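PDB 6A02: YfdX protein from Salmonella enterica I, which is of unknown molecular function but probably has a dual role in bacterial antibiotic stress and virulence. Local coordinates for residues G19-A24 with H77-N82; M30-L35 with L161-Q166; K42-A47 with S148-G153; Q49-L54 with D142-L147; E132-Q137 with D167-D172. One frame throughout, in Å; residues are numbered along the deposited sequence.

From the N terminus, helix 19-36 takes part in two contacts. Interaction 1 joins its first turns to strand 77-89 and closes the first loop. Further along, 30-35 meets helix 155-167 in interaction 2. Helix 40-54 packs on helix 136-151 through interactions 3 and 4. Interaction 4 closes at 142-147, then interaction 3 at 148-153, interaction 2 at 161-166 and interaction 5 at 167-172. Interaction 4 is thus nested inside interaction 3, and both inside interaction 2. Interaction 1 crosses these three. Interaction 5 follows interaction 1 in series, crosses the other three and pairs strands 125-135 and 170-175. Interactions 2 to 4 tie four helices together, while interactions 1 and 5 reach the same antiparallel sheet.

Interaction 1: G19-A24 with H77-N82; sequences GQAWQA and HYIRIN
Trp22 and Ile81 meet where the helix of 19-24 passes the strand of 77-82 at 72°, with the two short axes 7.0 Å apart at their closest. Their CA atoms are separated by 5.1 Å. Ala21 supplies a small methyl aimed at the strand. Its CB touches Ile81 CG2 at 3.6 Å and is equally close to Ile79 CD1, so one methyl rests against branches of two isoleucines. Trp22 uses the pyrrole side of its indole. Trp22 CD1 sits 3.3 Å from Ile81 O, an oblique approach to the ring. The same CD1 is 3.9 Å from Asn82 CB. The indole and the Asn82 side chain run next to each other in the same direction, with ring and amide planes 42° apart. The polar end of Asn82 is taken by Arg26 of the second subunit, through OD1, and that arginine also makes a cation-pi contact with Trp22. The contact therefore reaches the subunit interface. Ile81 and Asn82 form a classic beta bulge in strand 77-89, both opposite Glu132 of strand 125-135. Ala21 and Ala24 also touch Leu54 of helix 40-54, so 19-24 packs on both that helix and the sheet.

Interaction 2: M30-L35 with L161-Q166; sequences MSRFEL and LLKSAQ
Arg32 and Leu162 belong to the antiparallel packing of helix 19-36 on helix 155-167. The short axes run at 149° to each other and come within 9.6 Å. Leu162 fills the middle. Its CD1 lies 3.5 Å from Ser31 OG. The same methyl also touches Arg32 CB and, at 4.2 Å, Leu35 CD1. Ser31 OG is not left to this apolar contact, because it is hydrogen-bonded to Ala43 O on helix 40-54. The two packed helices are part of a group of four, with helices 40-54 and 136-151 completing it. Ser31 sits where they converge and also touches Met150. Arg32 reaches across to Lys163. Its side chain sets out trans to the main-chain N (chi1 179°) and stays extended as far as NE, which carries the head group past Leu162. Arg32 NE comes to 3.6 Å from Lys163 CB. Lys163 CD lies above the centre of the guanidinium, so aliphatic lysine covers one face of that flat group. The bend at chi2 of Lys163 (58°) helps lay its chain there. The charges stay 4.5 Å apart, from Arg32 NH1 to Lys163 NZ, and their like sign would probably disfavour a closer approach. A bound sodium ion lies about 3 Å from the nearest atom of the Arg32 side chain. Arg32 NH1 is hydrogen-bonded to Ile85 O of the second subunit, which draws the arginine into the subunit interface.

Interaction 3: K42-A47 with S148-G153; sequences KAEQLA and SLMNEG
Met150 and Glu44 share the same first torsion, with chi1 at -68° in the methionine and -66° in the glutamate, which swings each CG to the N side of its own main chain. Beyond CG both chains are extended. The two extended chains run alongside each other, head to tail, each reaching toward the other helix. The thioether meets the aliphatic part of the glutamate: Met150 SD is 3.5 Å from Glu44 CG. Further back, Met150 CB lies 3.8 Å from the same CG. The tip of the methionine goes on to the alanines. Met150 CE packs on Ala47 CB at 4.1 Å, and Met150 SD is 4.4 Å from Ala43 CB. The two small residues stand one turn apart on helix 40-54 and both face helix 136-151, so the long thioether fits between the helices. Gly153, following helix 136-151, has a positive phi of 85° and makes a Schellman motif, in which its N donates to Met150 O at 2.9 Å. That carbonyl O of Met150 also has Glu44 OE2 3.5 Å away. Both atoms are acceptors, so they form no bond with each other. The approach is probably mildly unfavourable to the carboxylate charge, as is the C-terminal end of the helix nearby. Asn151 is more distant, at the outer side of the contact. Met150 also touches Ser31 of helix 19-36 and both Ala158 and Leu162 of helix 155-167.

Interaction 4: Q49-L54 with D142-L147; sequences QAEKLL and DVTTAL
The Glu51 carboxylate is the flat group of this contact, with Thr144 near its plane and Leu147 above it. Thr144 OG1 donates to Glu51 OE2 at 2.8 Å. It meets the oxygen on the anti side, 17° out of the carboxylate plane. Leu147 CD1 stands over one side of the plane, displaced toward OE1, and comes to 3.4 Å from Glu51 OE1. Glu51 reaches both residues because its chain points away from its own amide N (chi1 -172°) and stays extended to the carboxylate. The base of the side chain is packed as well: Glu51 CB lies 3.8 Å from Val143 CG1. Val143 spreads its two methyls between neighbours. Val143 CG1 faces Glu51 and is 4.3 Å from Ala50 CB, while Val143 CG2 meets Leu54 CD1 at 4.1 Å. Helices 40-54 and 136-151 pair here in antiparallel fashion, with short axes at 148° and 9.4 Å apart. Val143 also touches Ile28, and Leu54 touches Ala24, both of helix 19-36. The Thr144 hydroxyl lies near Arg140 O, one turn back in its own helix, a weak bond that can at most share its proton. The bond to Glu51 probably stabilises the charged carboxylate, and the Leu147 methyl over its face may limit water there and partly offset this.

Interaction 5: E132-Q137 with D167-D172; sequences ELIPLQ and DGIVVD
Glu132 and Ile169 meet beside the antiparallel pairing of strand 125-135, the central strand of the three-stranded sheet, with strand 170-175, an outer strand of the sheet within this chain. From CB, on the same face of the sheet as Val171, the glutamate runs out fully extended (chi1 -175°). Glu132 CG then lies 3.3 Å from Ile169 CG2. Glu132 CD follows at 3.7 Å from the same methyl. At the tip, Glu132 OE2 is 3.2 Å from Ile169 CG2 and also touches CD1 of that isoleucine, a tight fit of a carboxylate oxygen against two methyls. The backbone bonds form one reciprocal pair. Leu133 N donates to Val170 O at 2.8 Å, and Val170 N returns a bond to Leu133 O at 3.0 Å. Glu132 and Val171 make the adjoining non-hydrogen-bonded pair. On the other face Leu133 CB packs against Val170 CG2, and Leu133 CD1 reaches Asp172 CB. One residue on from Leu133, and back on the Ile169 side, Ile134 CG2 meets Ile169 CG1 at 3.6 Å. Beyond the Leu133-Val170 pair the strands part, and Pro135 takes the N-cap position of helix 136-151. There Pro135 CD lies 3.6 Å from Gly168 O.

Interaction 1: G19-A24 with H77-N82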
# COMPACT_ATOMS: atom_id res chain seq x y z
N GLY A 19 7.91 -20.04 -3.97
CA GLY A 19 6.49 -20.08 -4.21
C GLY A 19 5.71 -20.69 -3.07
O GLY A 19 4.54 -20.34 -2.85
N GLN A 20 6.32 -21.62 -2.32
CA GLN A 20 5.65 -22.19 -1.17
C GLN A 20 5.41 -21.14 -0.10
O GLN A 20 4.32 -21.09 0.50
CB GLN A 20 6.47 -23.33 -0.57
CG GLN A 20 6.50 -24.61 -1.40
CD GLN A 20 7.44 -25.62 -0.81
OE1 GLN A 20 8.63 -25.35 -0.63
NE2 GLN A 20 6.92 -26.80 -0.48
N ALA A 21 6.41 -20.30 0.17
CA ALA A 21 6.23 -19.27 1.19
C ALA A 21 5.26 -18.20 0.74
O ALA A 21 4.54 -17.63 1.56
CB ALA A 21 7.58 -18.66 1.57
N TRP A 22 5.24 -17.89 -0.56
CA TRP A 22 4.21 -16.98 -1.05
C TRP A 22 2.82 -17.53 -0.77
O TRP A 22 1.95 -16.81 -0.27
CB TRP A 22 4.42 -16.69 -2.54
CG TRP A 22 3.57 -15.55 -2.98
CD1 TRP A 22 3.88 -14.22 -2.93
CD2 TRP A 22 2.24 -15.63 -3.49
NE1 TRP A 22 2.83 -13.47 -3.39
CE2 TRP A 22 1.81 -14.31 -3.75
CE3 TRP A 22 1.38 -16.69 -3.77
CZ2 TRP A 22 0.56 -14.03 -4.26
CZ3 TRP A 22 0.13 -16.40 -4.28
CH2 TRP A 22 -0.26 -15.08 -4.52
N GLN A 23 2.60 -18.81 -1.09
CA GLN A 23 1.29 -19.40 -0.85
C GLN A 23 0.98 -19.48 0.64
O GLN A 23 -0.18 -19.33 1.04
CB GLN A 23 1.22 -20.79 -1.50
CG GLN A 23 -0.15 -21.45 -1.39
CD GLN A 23 -1.21 -20.67 -2.13
OE1 GLN A 23 -0.99 -20.23 -3.26
NE2 GLN A 23 -2.35 -20.45 -1.48
N ALA A 24 2.01 -19.69 1.46
CA ALA A 24 1.80 -19.70 2.90
C ALA A 24 1.28 -18.36 3.39
O ALA A 24 0.37 -18.30 4.22
CB ALA A 24 3.11 -20.06 3.62
N HIS A 77 16.54 -15.23 9.12
CA HIS A 77 16.91 -14.69 7.82
C HIS A 77 15.65 -14.34 7.06
O HIS A 77 14.61 -15.00 7.20
CB HIS A 77 17.70 -15.73 7.01
CG HIS A 77 18.99 -16.13 7.66
ND1 HIS A 77 20.17 -15.46 7.45
CD2 HIS A 77 19.27 -17.12 8.55
CE1 HIS A 77 21.13 -16.03 8.16
NE2 HIS A 77 20.61 -17.04 8.83
N TYR A 78 15.75 -13.32 6.22
CA TYR A 78 14.70 -13.01 5.27
C TYR A 78 14.81 -13.91 4.05
O TYR A 78 15.91 -14.16 3.54
CB TYR A 78 14.84 -11.57 4.80
CG TYR A 78 14.24 -10.56 5.74
CD1 TYR A 78 12.86 -10.40 5.81
CD2 TYR A 78 15.05 -9.73 6.52
CE1 TYR A 78 12.29 -9.47 6.67
CE2 TYR A 78 14.49 -8.78 7.37
CZ TYR A 78 13.11 -8.67 7.44
OH TYR A 78 12.54 -7.73 8.29
N ILE A 79 13.66 -14.39 3.56
CA ILE A 79 13.58 -15.13 2.31
C ILE A 79 12.72 -14.37 1.30
O ILE A 79 11.77 -13.66 1.67
CB ILE A 79 13.08 -16.58 2.47
CG1 ILE A 79 11.67 -16.60 3.08
CG2 ILE A 79 14.08 -17.43 3.27
CD1 ILE A 79 10.93 -17.94 2.82
N ARG A 80 13.04 -14.56 0.03
CA ARG A 80 12.31 -13.95 -1.08
C ARG A 80 11.04 -14.73 -1.37
O ARG A 80 11.07 -15.95 -1.55
CB ARG A 80 13.18 -13.96 -2.34
CG ARG A 80 14.40 -13.05 -2.28
CD ARG A 80 15.27 -13.18 -3.52
NE ARG A 80 15.87 -14.51 -3.56
CZ ARG A 80 17.05 -14.81 -3.01
NH1 ARG A 80 17.78 -13.88 -2.41
NH2 ARG A 80 17.49 -16.07 -3.07
N ILE A 81 9.91 -14.02 -1.46
CA ILE A 81 8.63 -14.65 -1.80
C ILE A 81 7.98 -14.09 -3.05
O ILE A 81 7.04 -14.71 -3.56
CB ILE A 81 7.63 -14.66 -0.62
CG1 ILE A 81 7.07 -13.26 -0.35
CG2 ILE A 81 8.28 -15.24 0.62
CD1 ILE A 81 5.92 -13.25 0.65
N ASN A 82 8.44 -12.95 -3.57
CA ASN A 82 7.89 -12.43 -4.81
C ASN A 82 8.85 -11.39 -5.36
O ASN A 82 9.61 -10.78 -4.62
CB ASN A 82 6.50 -11.81 -4.60
CG ASN A 82 5.80 -11.50 -5.90
OD1 ASN A 82 5.49 -12.40 -6.66
ND2 ASN A 82 5.56 -10.22 -6.17

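Interaction 2: M30-L35 with L161-Q166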
# COMPACT_ATOMS: atom_id res chain seq x y z
N MET A 30 -6.00 -15.62 4.50
CA MET A 30 -7.32 -16.24 4.42
C MET A 30 -7.71 -16.84 5.76
O MET A 30 -8.87 -16.75 6.19
CB MET A 30 -7.33 -17.32 3.33
CG MET A 30 -7.15 -16.77 1.91
SD MET A 30 -7.41 -18.02 0.63
CE MET A 30 -8.90 -18.74 1.32
N SER A 31 -6.74 -17.43 6.46
CA SER A 31 -7.01 -17.99 7.78
C SER A 31 -7.53 -16.92 8.72
O SER A 31 -8.53 -17.11 9.42
CB SER A 31 -5.73 -18.62 8.34
OG SER A 31 -5.92 -19.11 9.66
N ARG A 32 -6.86 -15.76 8.75
CA ARG A 32 -7.31 -14.70 9.65
C ARG A 32 -8.72 -14.26 9.32
O ARG A 32 -9.55 -14.07 10.22
CB ARG A 32 -6.35 -13.51 9.59
CG ARG A 32 -6.79 -12.36 10.48
CD ARG A 32 -5.66 -11.35 10.65
NE ARG A 32 -6.06 -10.20 11.46
CZ ARG A 32 -6.58 -9.10 10.94
NH1 ARG A 32 -6.78 -9.01 9.63
NH2 ARG A 32 -6.92 -8.09 11.73
N PHE A 33 -9.03 -14.10 8.03
CA PHE A 33 -10.38 -13.69 7.66
C PHE A 33 -11.41 -14.70 8.15
O PHE A 33 -12.47 -14.31 8.66
CB PHE A 33 -10.49 -13.53 6.15
CG PHE A 33 -11.90 -13.22 5.70
CD1 PHE A 33 -12.42 -11.95 5.84
CD2 PHE A 33 -12.71 -14.23 5.20
CE1 PHE A 33 -13.74 -11.67 5.45
CE2 PHE A 33 -14.03 -13.95 4.82
CZ PHE A 33 -14.53 -12.67 4.94
N GLU A 34 -11.11 -15.99 8.01
CA GLU A 34 -12.09 -17.01 8.38
C GLU A 34 -12.38 -17.02 9.88
O GLU A 34 -13.47 -17.44 10.29
CB GLU A 34 -11.68 -18.38 7.85
CG GLU A 34 -11.64 -18.47 6.33
CD GLU A 34 -12.99 -18.26 5.66
OE1 GLU A 34 -14.02 -18.14 6.36
OE2 GLU A 34 -13.02 -18.23 4.41
N LEU A 35 -11.44 -16.57 10.72
CA LEU A 35 -11.74 -16.42 12.14
C LEU A 35 -12.91 -15.47 12.36
O LEU A 35 -13.86 -15.78 13.09
CB LEU A 35 -10.51 -15.92 12.90
CG LEU A 35 -9.29 -16.85 12.92
CD1 LEU A 35 -8.09 -16.14 13.52
CD2 LEU A 35 -9.62 -18.13 13.67
N LEU A 161 -1.64 -12.75 15.81
CA LEU A 161 -0.37 -13.31 15.35
C LEU A 161 -0.34 -13.48 13.84
O LEU A 161 0.70 -13.27 13.20
CB LEU A 161 -0.11 -14.65 16.02
CG LEU A 161 0.59 -14.63 17.35
CD1 LEU A 161 0.77 -16.04 17.80
CD2 LEU A 161 1.94 -13.94 17.22
N LEU A 162 -1.46 -13.88 13.24
CA LEU A 162 -1.53 -13.96 11.79
C LEU A 162 -1.33 -12.58 11.16
O LEU A 162 -0.62 -12.44 10.15
CB LEU A 162 -2.85 -14.58 11.35
CG LEU A 162 -3.07 -16.02 11.82
CD1 LEU A 162 -4.46 -16.45 11.42
CD2 LEU A 162 -2.03 -16.96 11.22
N LYS A 163 -1.92 -11.54 11.76
CA LYS A 163 -1.73 -10.19 11.24
C LYS A 163 -0.28 -9.75 11.40
O LYS A 163 0.29 -9.14 10.48
CB LYS A 163 -2.66 -9.22 11.97
CG LYS A 163 -2.61 -7.77 11.43
CD LYS A 163 -2.97 -7.75 9.94
CE LYS A 163 -3.06 -6.33 9.38
NZ LYS A 163 -3.56 -6.35 7.97
N SER A 164 0.33 -10.07 12.54
CA SER A 164 1.74 -9.76 12.75
C SER A 164 2.62 -10.42 11.68
O SER A 164 3.55 -9.79 11.17
CB SER A 164 2.18 -10.22 14.13
OG SER A 164 3.54 -9.89 14.33
N ALA A 165 2.32 -11.67 11.33
CA ALA A 165 3.08 -12.31 10.25
C ALA A 165 2.95 -11.52 8.95
O ALA A 165 3.95 -11.30 8.24
CB ALA A 165 2.62 -13.75 10.06
N GLN A 166 1.74 -11.07 8.62
CA GLN A 166 1.55 -10.29 7.40
C GLN A 166 2.28 -8.95 7.48
O GLN A 166 2.84 -8.48 6.48
CB GLN A 166 0.07 -10.04 7.17
CG GLN A 166 -0.70 -11.28 6.81
CD GLN A 166 -2.15 -10.98 6.52
OE1 GLN A 166 -2.63 -11.19 5.40
NE2 GLN A 166 -2.86 -10.47 7.53

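Interaction 3: K42-A47 with S148-G153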
# COMPACT_ATOMS: atom_id res chain seq x y z
N LYS A 42 -12.16 -23.85 9.34
CA LYS A 42 -11.51 -23.50 8.09
C LYS A 42 -10.23 -22.70 8.33
O LYS A 42 -9.21 -22.93 7.67
CB LYS A 42 -12.47 -22.72 7.19
CG LYS A 42 -11.96 -22.53 5.78
CD LYS A 42 -13.05 -21.92 4.91
CE LYS A 42 -12.69 -21.98 3.44
NZ LYS A 42 -13.84 -21.51 2.60
N ALA A 43 -10.26 -21.79 9.30
CA ALA A 43 -9.05 -21.03 9.63
C ALA A 43 -7.93 -21.96 10.07
O ALA A 43 -6.77 -21.77 9.69
CB ALA A 43 -9.35 -20.01 10.71
N GLU A 44 -8.25 -22.98 10.87
CA GLU A 44 -7.22 -23.92 11.29
C GLU A 44 -6.67 -24.70 10.11
O GLU A 44 -5.46 -24.94 10.03
CB GLU A 44 -7.78 -24.87 12.35
CG GLU A 44 -8.12 -24.15 13.65
CD GLU A 44 -8.68 -25.07 14.71
OE1 GLU A 44 -8.79 -26.28 14.43
OE2 GLU A 44 -9.02 -24.56 15.80
N GLN A 45 -7.54 -25.11 9.17
CA GLN A 45 -7.08 -25.83 7.99
C GLN A 45 -6.11 -24.98 7.17
O GLN A 45 -5.08 -25.48 6.71
CB GLN A 45 -8.27 -26.24 7.12
CG GLN A 45 -9.16 -27.34 7.71
CD GLN A 45 -10.32 -27.70 6.79
OE1 GLN A 45 -10.88 -26.85 6.10
NE2 GLN A 45 -10.69 -28.98 6.78
N LEU A 46 -6.43 -23.70 7.01
CA LEU A 46 -5.58 -22.82 6.21
C LEU A 46 -4.26 -22.54 6.90
O LEU A 46 -3.20 -22.54 6.26
CB LEU A 46 -6.34 -21.51 5.94
CG LEU A 46 -7.50 -21.65 4.96
CD1 LEU A 46 -8.48 -20.51 5.13
CD2 LEU A 46 -7.00 -21.71 3.53
N ALA A 47 -4.28 -22.34 8.22
CA ALA A 47 -3.04 -22.13 8.96
C ALA A 47 -2.20 -23.40 8.97
O ALA A 47 -0.97 -23.33 8.90
CB ALA A 47 -3.34 -21.65 10.38
N SER A 148 -1.68 -23.15 17.80
CA SER A 148 -1.82 -23.53 19.20
C SER A 148 -2.89 -22.71 19.90
O SER A 148 -3.70 -23.24 20.67
CB SER A 148 -0.48 -23.36 19.91
OG SER A 148 0.50 -24.24 19.38
N LEU A 149 -2.92 -21.40 19.64
CA LEU A 149 -3.97 -20.56 20.21
C LEU A 149 -5.35 -20.97 19.70
O LEU A 149 -6.32 -20.97 20.46
CB LEU A 149 -3.69 -19.09 19.88
CG LEU A 149 -2.47 -18.51 20.60
CD1 LEU A 149 -2.04 -17.19 19.95
CD2 LEU A 149 -2.77 -18.30 22.08
N MET A 150 -5.45 -21.33 18.41
CA MET A 150 -6.72 -21.82 17.89
C MET A 150 -7.14 -23.11 18.59
O MET A 150 -8.31 -23.26 18.95
CB MET A 150 -6.63 -22.02 16.38
CG MET A 150 -6.49 -20.71 15.59
SD MET A 150 -6.44 -21.04 13.81
CE MET A 150 -5.52 -19.60 13.22
N ASN A 151 -6.20 -24.02 18.82
CA ASN A 151 -6.52 -25.24 19.56
C ASN A 151 -7.08 -24.91 20.94
O ASN A 151 -7.97 -25.60 21.45
CB ASN A 151 -5.28 -26.12 19.72
CG ASN A 151 -4.79 -26.70 18.41
OD1 ASN A 151 -5.53 -26.80 17.44
ND2 ASN A 151 -3.52 -27.09 18.38
N GLU A 152 -6.56 -23.86 21.56
CA GLU A 152 -7.01 -23.45 22.88
C GLU A 152 -8.31 -22.65 22.86
O GLU A 152 -8.83 -22.34 23.93
CB GLU A 152 -5.92 -22.66 23.59
CG GLU A 152 -4.65 -23.45 23.85
CD GLU A 152 -3.50 -22.58 24.31
OE1 GLU A 152 -3.67 -21.34 24.37
OE2 GLU A 152 -2.42 -23.12 24.60
N GLY A 153 -8.83 -22.31 21.68
CA GLY A 153 -10.00 -21.47 21.59
C GLY A 153 -9.74 -19.98 21.65
O GLY A 153 -10.70 -19.21 21.74

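Interaction 4: Q49-L54 with D142-L147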
# COMPACT_ATOMS: atom_id res chain seq x y z
N GLN A 49 -2.10 -25.59 6.54
CA GLN A 49 -1.45 -25.64 5.24
C GLN A 49 -0.25 -24.70 5.19
O GLN A 49 0.81 -25.06 4.67
CB GLN A 49 -2.42 -25.31 4.11
CG GLN A 49 -3.59 -26.28 3.91
CD GLN A 49 -4.63 -25.77 2.93
OE1 GLN A 49 -4.55 -24.64 2.46
NE2 GLN A 49 -5.60 -26.61 2.60
N ALA A 50 -0.40 -23.49 5.73
CA ALA A 50 0.73 -22.56 5.77
C ALA A 50 1.89 -23.15 6.57
O ALA A 50 3.05 -23.01 6.17
CB ALA A 50 0.28 -21.23 6.37
N GLU A 51 1.59 -23.79 7.70
CA GLU A 51 2.64 -24.42 8.50
C GLU A 51 3.37 -25.49 7.70
O GLU A 51 4.61 -25.55 7.73
CB GLU A 51 2.04 -25.00 9.78
CG GLU A 51 3.08 -25.50 10.77
CD GLU A 51 2.47 -26.13 12.00
OE1 GLU A 51 1.48 -26.90 11.85
OE2 GLU A 51 2.97 -25.87 13.12
N LYS A 52 2.64 -26.32 6.97
CA LYS A 52 3.29 -27.37 6.19
C LYS A 52 4.15 -26.78 5.08
O LYS A 52 5.26 -27.26 4.81
CB LYS A 52 2.26 -28.35 5.63
CG LYS A 52 1.70 -29.29 6.68
CD LYS A 52 0.80 -30.36 6.09
CE LYS A 52 0.59 -31.48 7.09
NZ LYS A 52 0.12 -30.94 8.40
N LEU A 53 3.67 -25.71 4.43
CA LEU A 53 4.44 -25.09 3.37
C LEU A 53 5.74 -24.49 3.90
O LEU A 53 6.80 -24.65 3.28
CB LEU A 53 3.60 -24.03 2.65
CG LEU A 53 2.45 -24.51 1.77
CD1 LEU A 53 1.44 -23.40 1.53
CD2 LEU A 53 2.96 -25.03 0.44
N LEU A 54 5.69 -23.78 5.03
CA LEU A 54 6.87 -23.10 5.55
C LEU A 54 7.87 -24.04 6.19
O LEU A 54 9.02 -23.64 6.42
CB LEU A 54 6.45 -22.04 6.58
CG LEU A 54 5.70 -20.84 6.02
CD1 LEU A 54 5.15 -19.99 7.16
CD2 LEU A 54 6.63 -20.02 5.13
N ASP A 142 5.01 -17.49 14.25
CA ASP A 142 3.66 -16.92 14.24
C ASP A 142 2.62 -17.97 13.86
O ASP A 142 1.55 -18.06 14.49
CB ASP A 142 3.57 -15.76 13.25
CG ASP A 142 4.35 -14.52 13.67
OD1 ASP A 142 4.72 -14.39 14.86
OD2 ASP A 142 4.57 -13.66 12.78
N VAL A 143 2.89 -18.76 12.83
CA VAL A 143 1.89 -19.73 12.35
C VAL A 143 1.68 -20.83 13.37
O VAL A 143 0.54 -21.17 13.72
CB VAL A 143 2.29 -20.29 10.98
CG1 VAL A 143 1.30 -21.38 10.55
CG2 VAL A 143 2.31 -19.17 9.97
N THR A 144 2.78 -21.42 13.86
CA THR A 144 2.64 -22.52 14.81
C THR A 144 1.98 -22.05 16.09
O THR A 144 1.11 -22.75 16.64
CB THR A 144 4.01 -23.12 15.10
OG1 THR A 144 4.54 -23.69 13.89
CG2 THR A 144 3.89 -24.22 16.15
N THR A 145 2.35 -20.87 16.57
CA THR A 145 1.73 -20.35 17.78
C THR A 145 0.27 -20.00 17.55
O THR A 145 -0.57 -20.26 18.41
CB THR A 145 2.53 -19.15 18.32
OG1 THR A 145 3.91 -19.51 18.46
CG2 THR A 145 1.99 -18.73 19.67
N ALA A 146 -0.07 -19.45 16.38
CA ALA A 146 -1.47 -19.16 16.10
C ALA A 146 -2.31 -20.43 16.09
O ALA A 146 -3.44 -20.44 16.61
CB ALA A 146 -1.61 -18.42 14.76
N LEU A 147 -1.79 -21.52 15.51
CA LEU A 147 -2.51 -22.79 15.53
C LEU A 147 -2.71 -23.26 16.96
O LEU A 147 -3.81 -23.72 17.33
CB LEU A 147 -1.76 -23.84 14.72
CG LEU A 147 -2.00 -23.83 13.22
CD1 LEU A 147 -0.98 -24.71 12.53
CD2 LEU A 147 -3.43 -24.29 12.91

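Interaction 5: E132-Q137 with D167-D172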
# COMPACT_ATOMS: atom_id res chain seq x y z
N GLU A 132 9.68 -8.89 -2.43
CA GLU A 132 8.91 -9.10 -1.22
C GLU A 132 9.60 -10.18 -0.40
O GLU A 132 9.91 -11.25 -0.92
CB GLU A 132 7.50 -9.54 -1.60
CG GLU A 132 6.57 -9.66 -0.42
CD GLU A 132 5.18 -10.15 -0.80
OE1 GLU A 132 4.93 -10.43 -1.99
OE2 GLU A 132 4.32 -10.26 0.11
N LEU A 133 9.83 -9.89 0.89
CA LEU A 133 10.58 -10.77 1.78
C LEU A 133 9.79 -11.02 3.05
O LEU A 133 9.05 -10.15 3.53
CB LEU A 133 11.92 -10.14 2.19
CG LEU A 133 12.75 -9.42 1.11
CD1 LEU A 133 13.95 -8.72 1.72
CD2 LEU A 133 13.21 -10.39 0.04
N ILE A 134 9.99 -12.20 3.64
CA ILE A 134 9.51 -12.47 4.99
C ILE A 134 10.64 -13.04 5.85
O ILE A 134 11.54 -13.71 5.33
CB ILE A 134 8.31 -13.43 5.03
CG1 ILE A 134 8.68 -14.78 4.40
CG2 ILE A 134 7.07 -12.79 4.39
CD1 ILE A 134 7.67 -15.86 4.71
N PRO A 135 10.61 -12.80 7.16
CA PRO A 135 11.56 -13.46 8.07
C PRO A 135 11.08 -14.88 8.31
O PRO A 135 9.98 -15.10 8.82
CB PRO A 135 11.47 -12.61 9.34
CG PRO A 135 10.04 -12.08 9.33
CD PRO A 135 9.69 -11.88 7.87
N LEU A 136 11.91 -15.86 7.96
CA LEU A 136 11.41 -17.23 7.86
C LEU A 136 11.04 -17.80 9.23
O LEU A 136 9.92 -18.31 9.42
CB LEU A 136 12.43 -18.12 7.16
CG LEU A 136 12.05 -19.60 7.02
CD1 LEU A 136 10.69 -19.81 6.37
CD2 LEU A 136 13.14 -20.32 6.24
N GLN A 137 11.96 -17.75 10.19
CA GLN A 137 11.67 -18.40 11.46
C GLN A 137 10.63 -17.63 12.25
O GLN A 137 9.77 -18.24 12.89
CB GLN A 137 12.95 -18.61 12.28
CG GLN A 137 12.78 -19.64 13.39
CD GLN A 137 12.28 -20.99 12.88
OE1 GLN A 137 12.76 -21.51 11.87
NE2 GLN A 137 11.29 -21.56 13.58
N ASP A 167 2.25 -8.32 8.64
CA ASP A 167 2.92 -7.03 8.80
C ASP A 167 4.43 -7.16 8.72
O ASP A 167 5.12 -6.15 8.54
CB ASP A 167 2.54 -6.39 10.13
CG ASP A 167 1.12 -5.90 10.17
OD1 ASP A 167 0.53 -5.72 9.09
OD2 ASP A 167 0.61 -5.69 11.29
N GLY A 168 4.95 -8.38 8.85
CA GLY A 168 6.37 -8.63 8.72
C GLY A 168 6.87 -8.72 7.29
O GLY A 168 8.08 -8.80 7.08
N ILE A 169 5.96 -8.73 6.32
CA ILE A 169 6.37 -8.66 4.92
C ILE A 169 7.02 -7.31 4.67
O ILE A 169 6.45 -6.25 4.98
CB ILE A 169 5.16 -8.82 4.00
CG1 ILE A 169 4.51 -10.20 4.17
CG2 ILE A 169 5.56 -8.58 2.56
CD1 ILE A 169 3.17 -10.32 3.50
N VAL A 170 8.21 -7.32 4.08
CA VAL A 170 8.88 -6.09 3.68
C VAL A 170 9.16 -6.15 2.19
O VAL A 170 9.17 -7.22 1.58
CB VAL A 170 10.18 -5.82 4.46
CG1 VAL A 170 9.91 -5.79 5.97
CG2 VAL A 170 11.24 -6.84 4.12
N VAL A 171 9.37 -4.99 1.59
CA VAL A 171 9.66 -4.90 0.16
C VAL A 171 10.98 -4.18 0.01
O VAL A 171 11.09 -2.98 0.32
CB VAL A 171 8.55 -4.18 -0.61
CG1 VAL A 171 8.92 -4.06 -2.09
CG2 VAL A 171 7.22 -4.92 -0.45
N ASP A 172 11.99 -4.90 -0.46
CA ASP A 172 13.29 -4.32 -0.81
C ASP A 172 13.22 -3.92 -2.27
O ASP A 172 13.18 -4.77 -3.17
CB ASP A 172 14.39 -5.37 -0.61
CG ASP A 172 15.79 -4.79 -0.74
OD1 ASP A 172 15.99 -3.84 -1.53
OD2 ASP A 172 16.70 -5.28 -0.04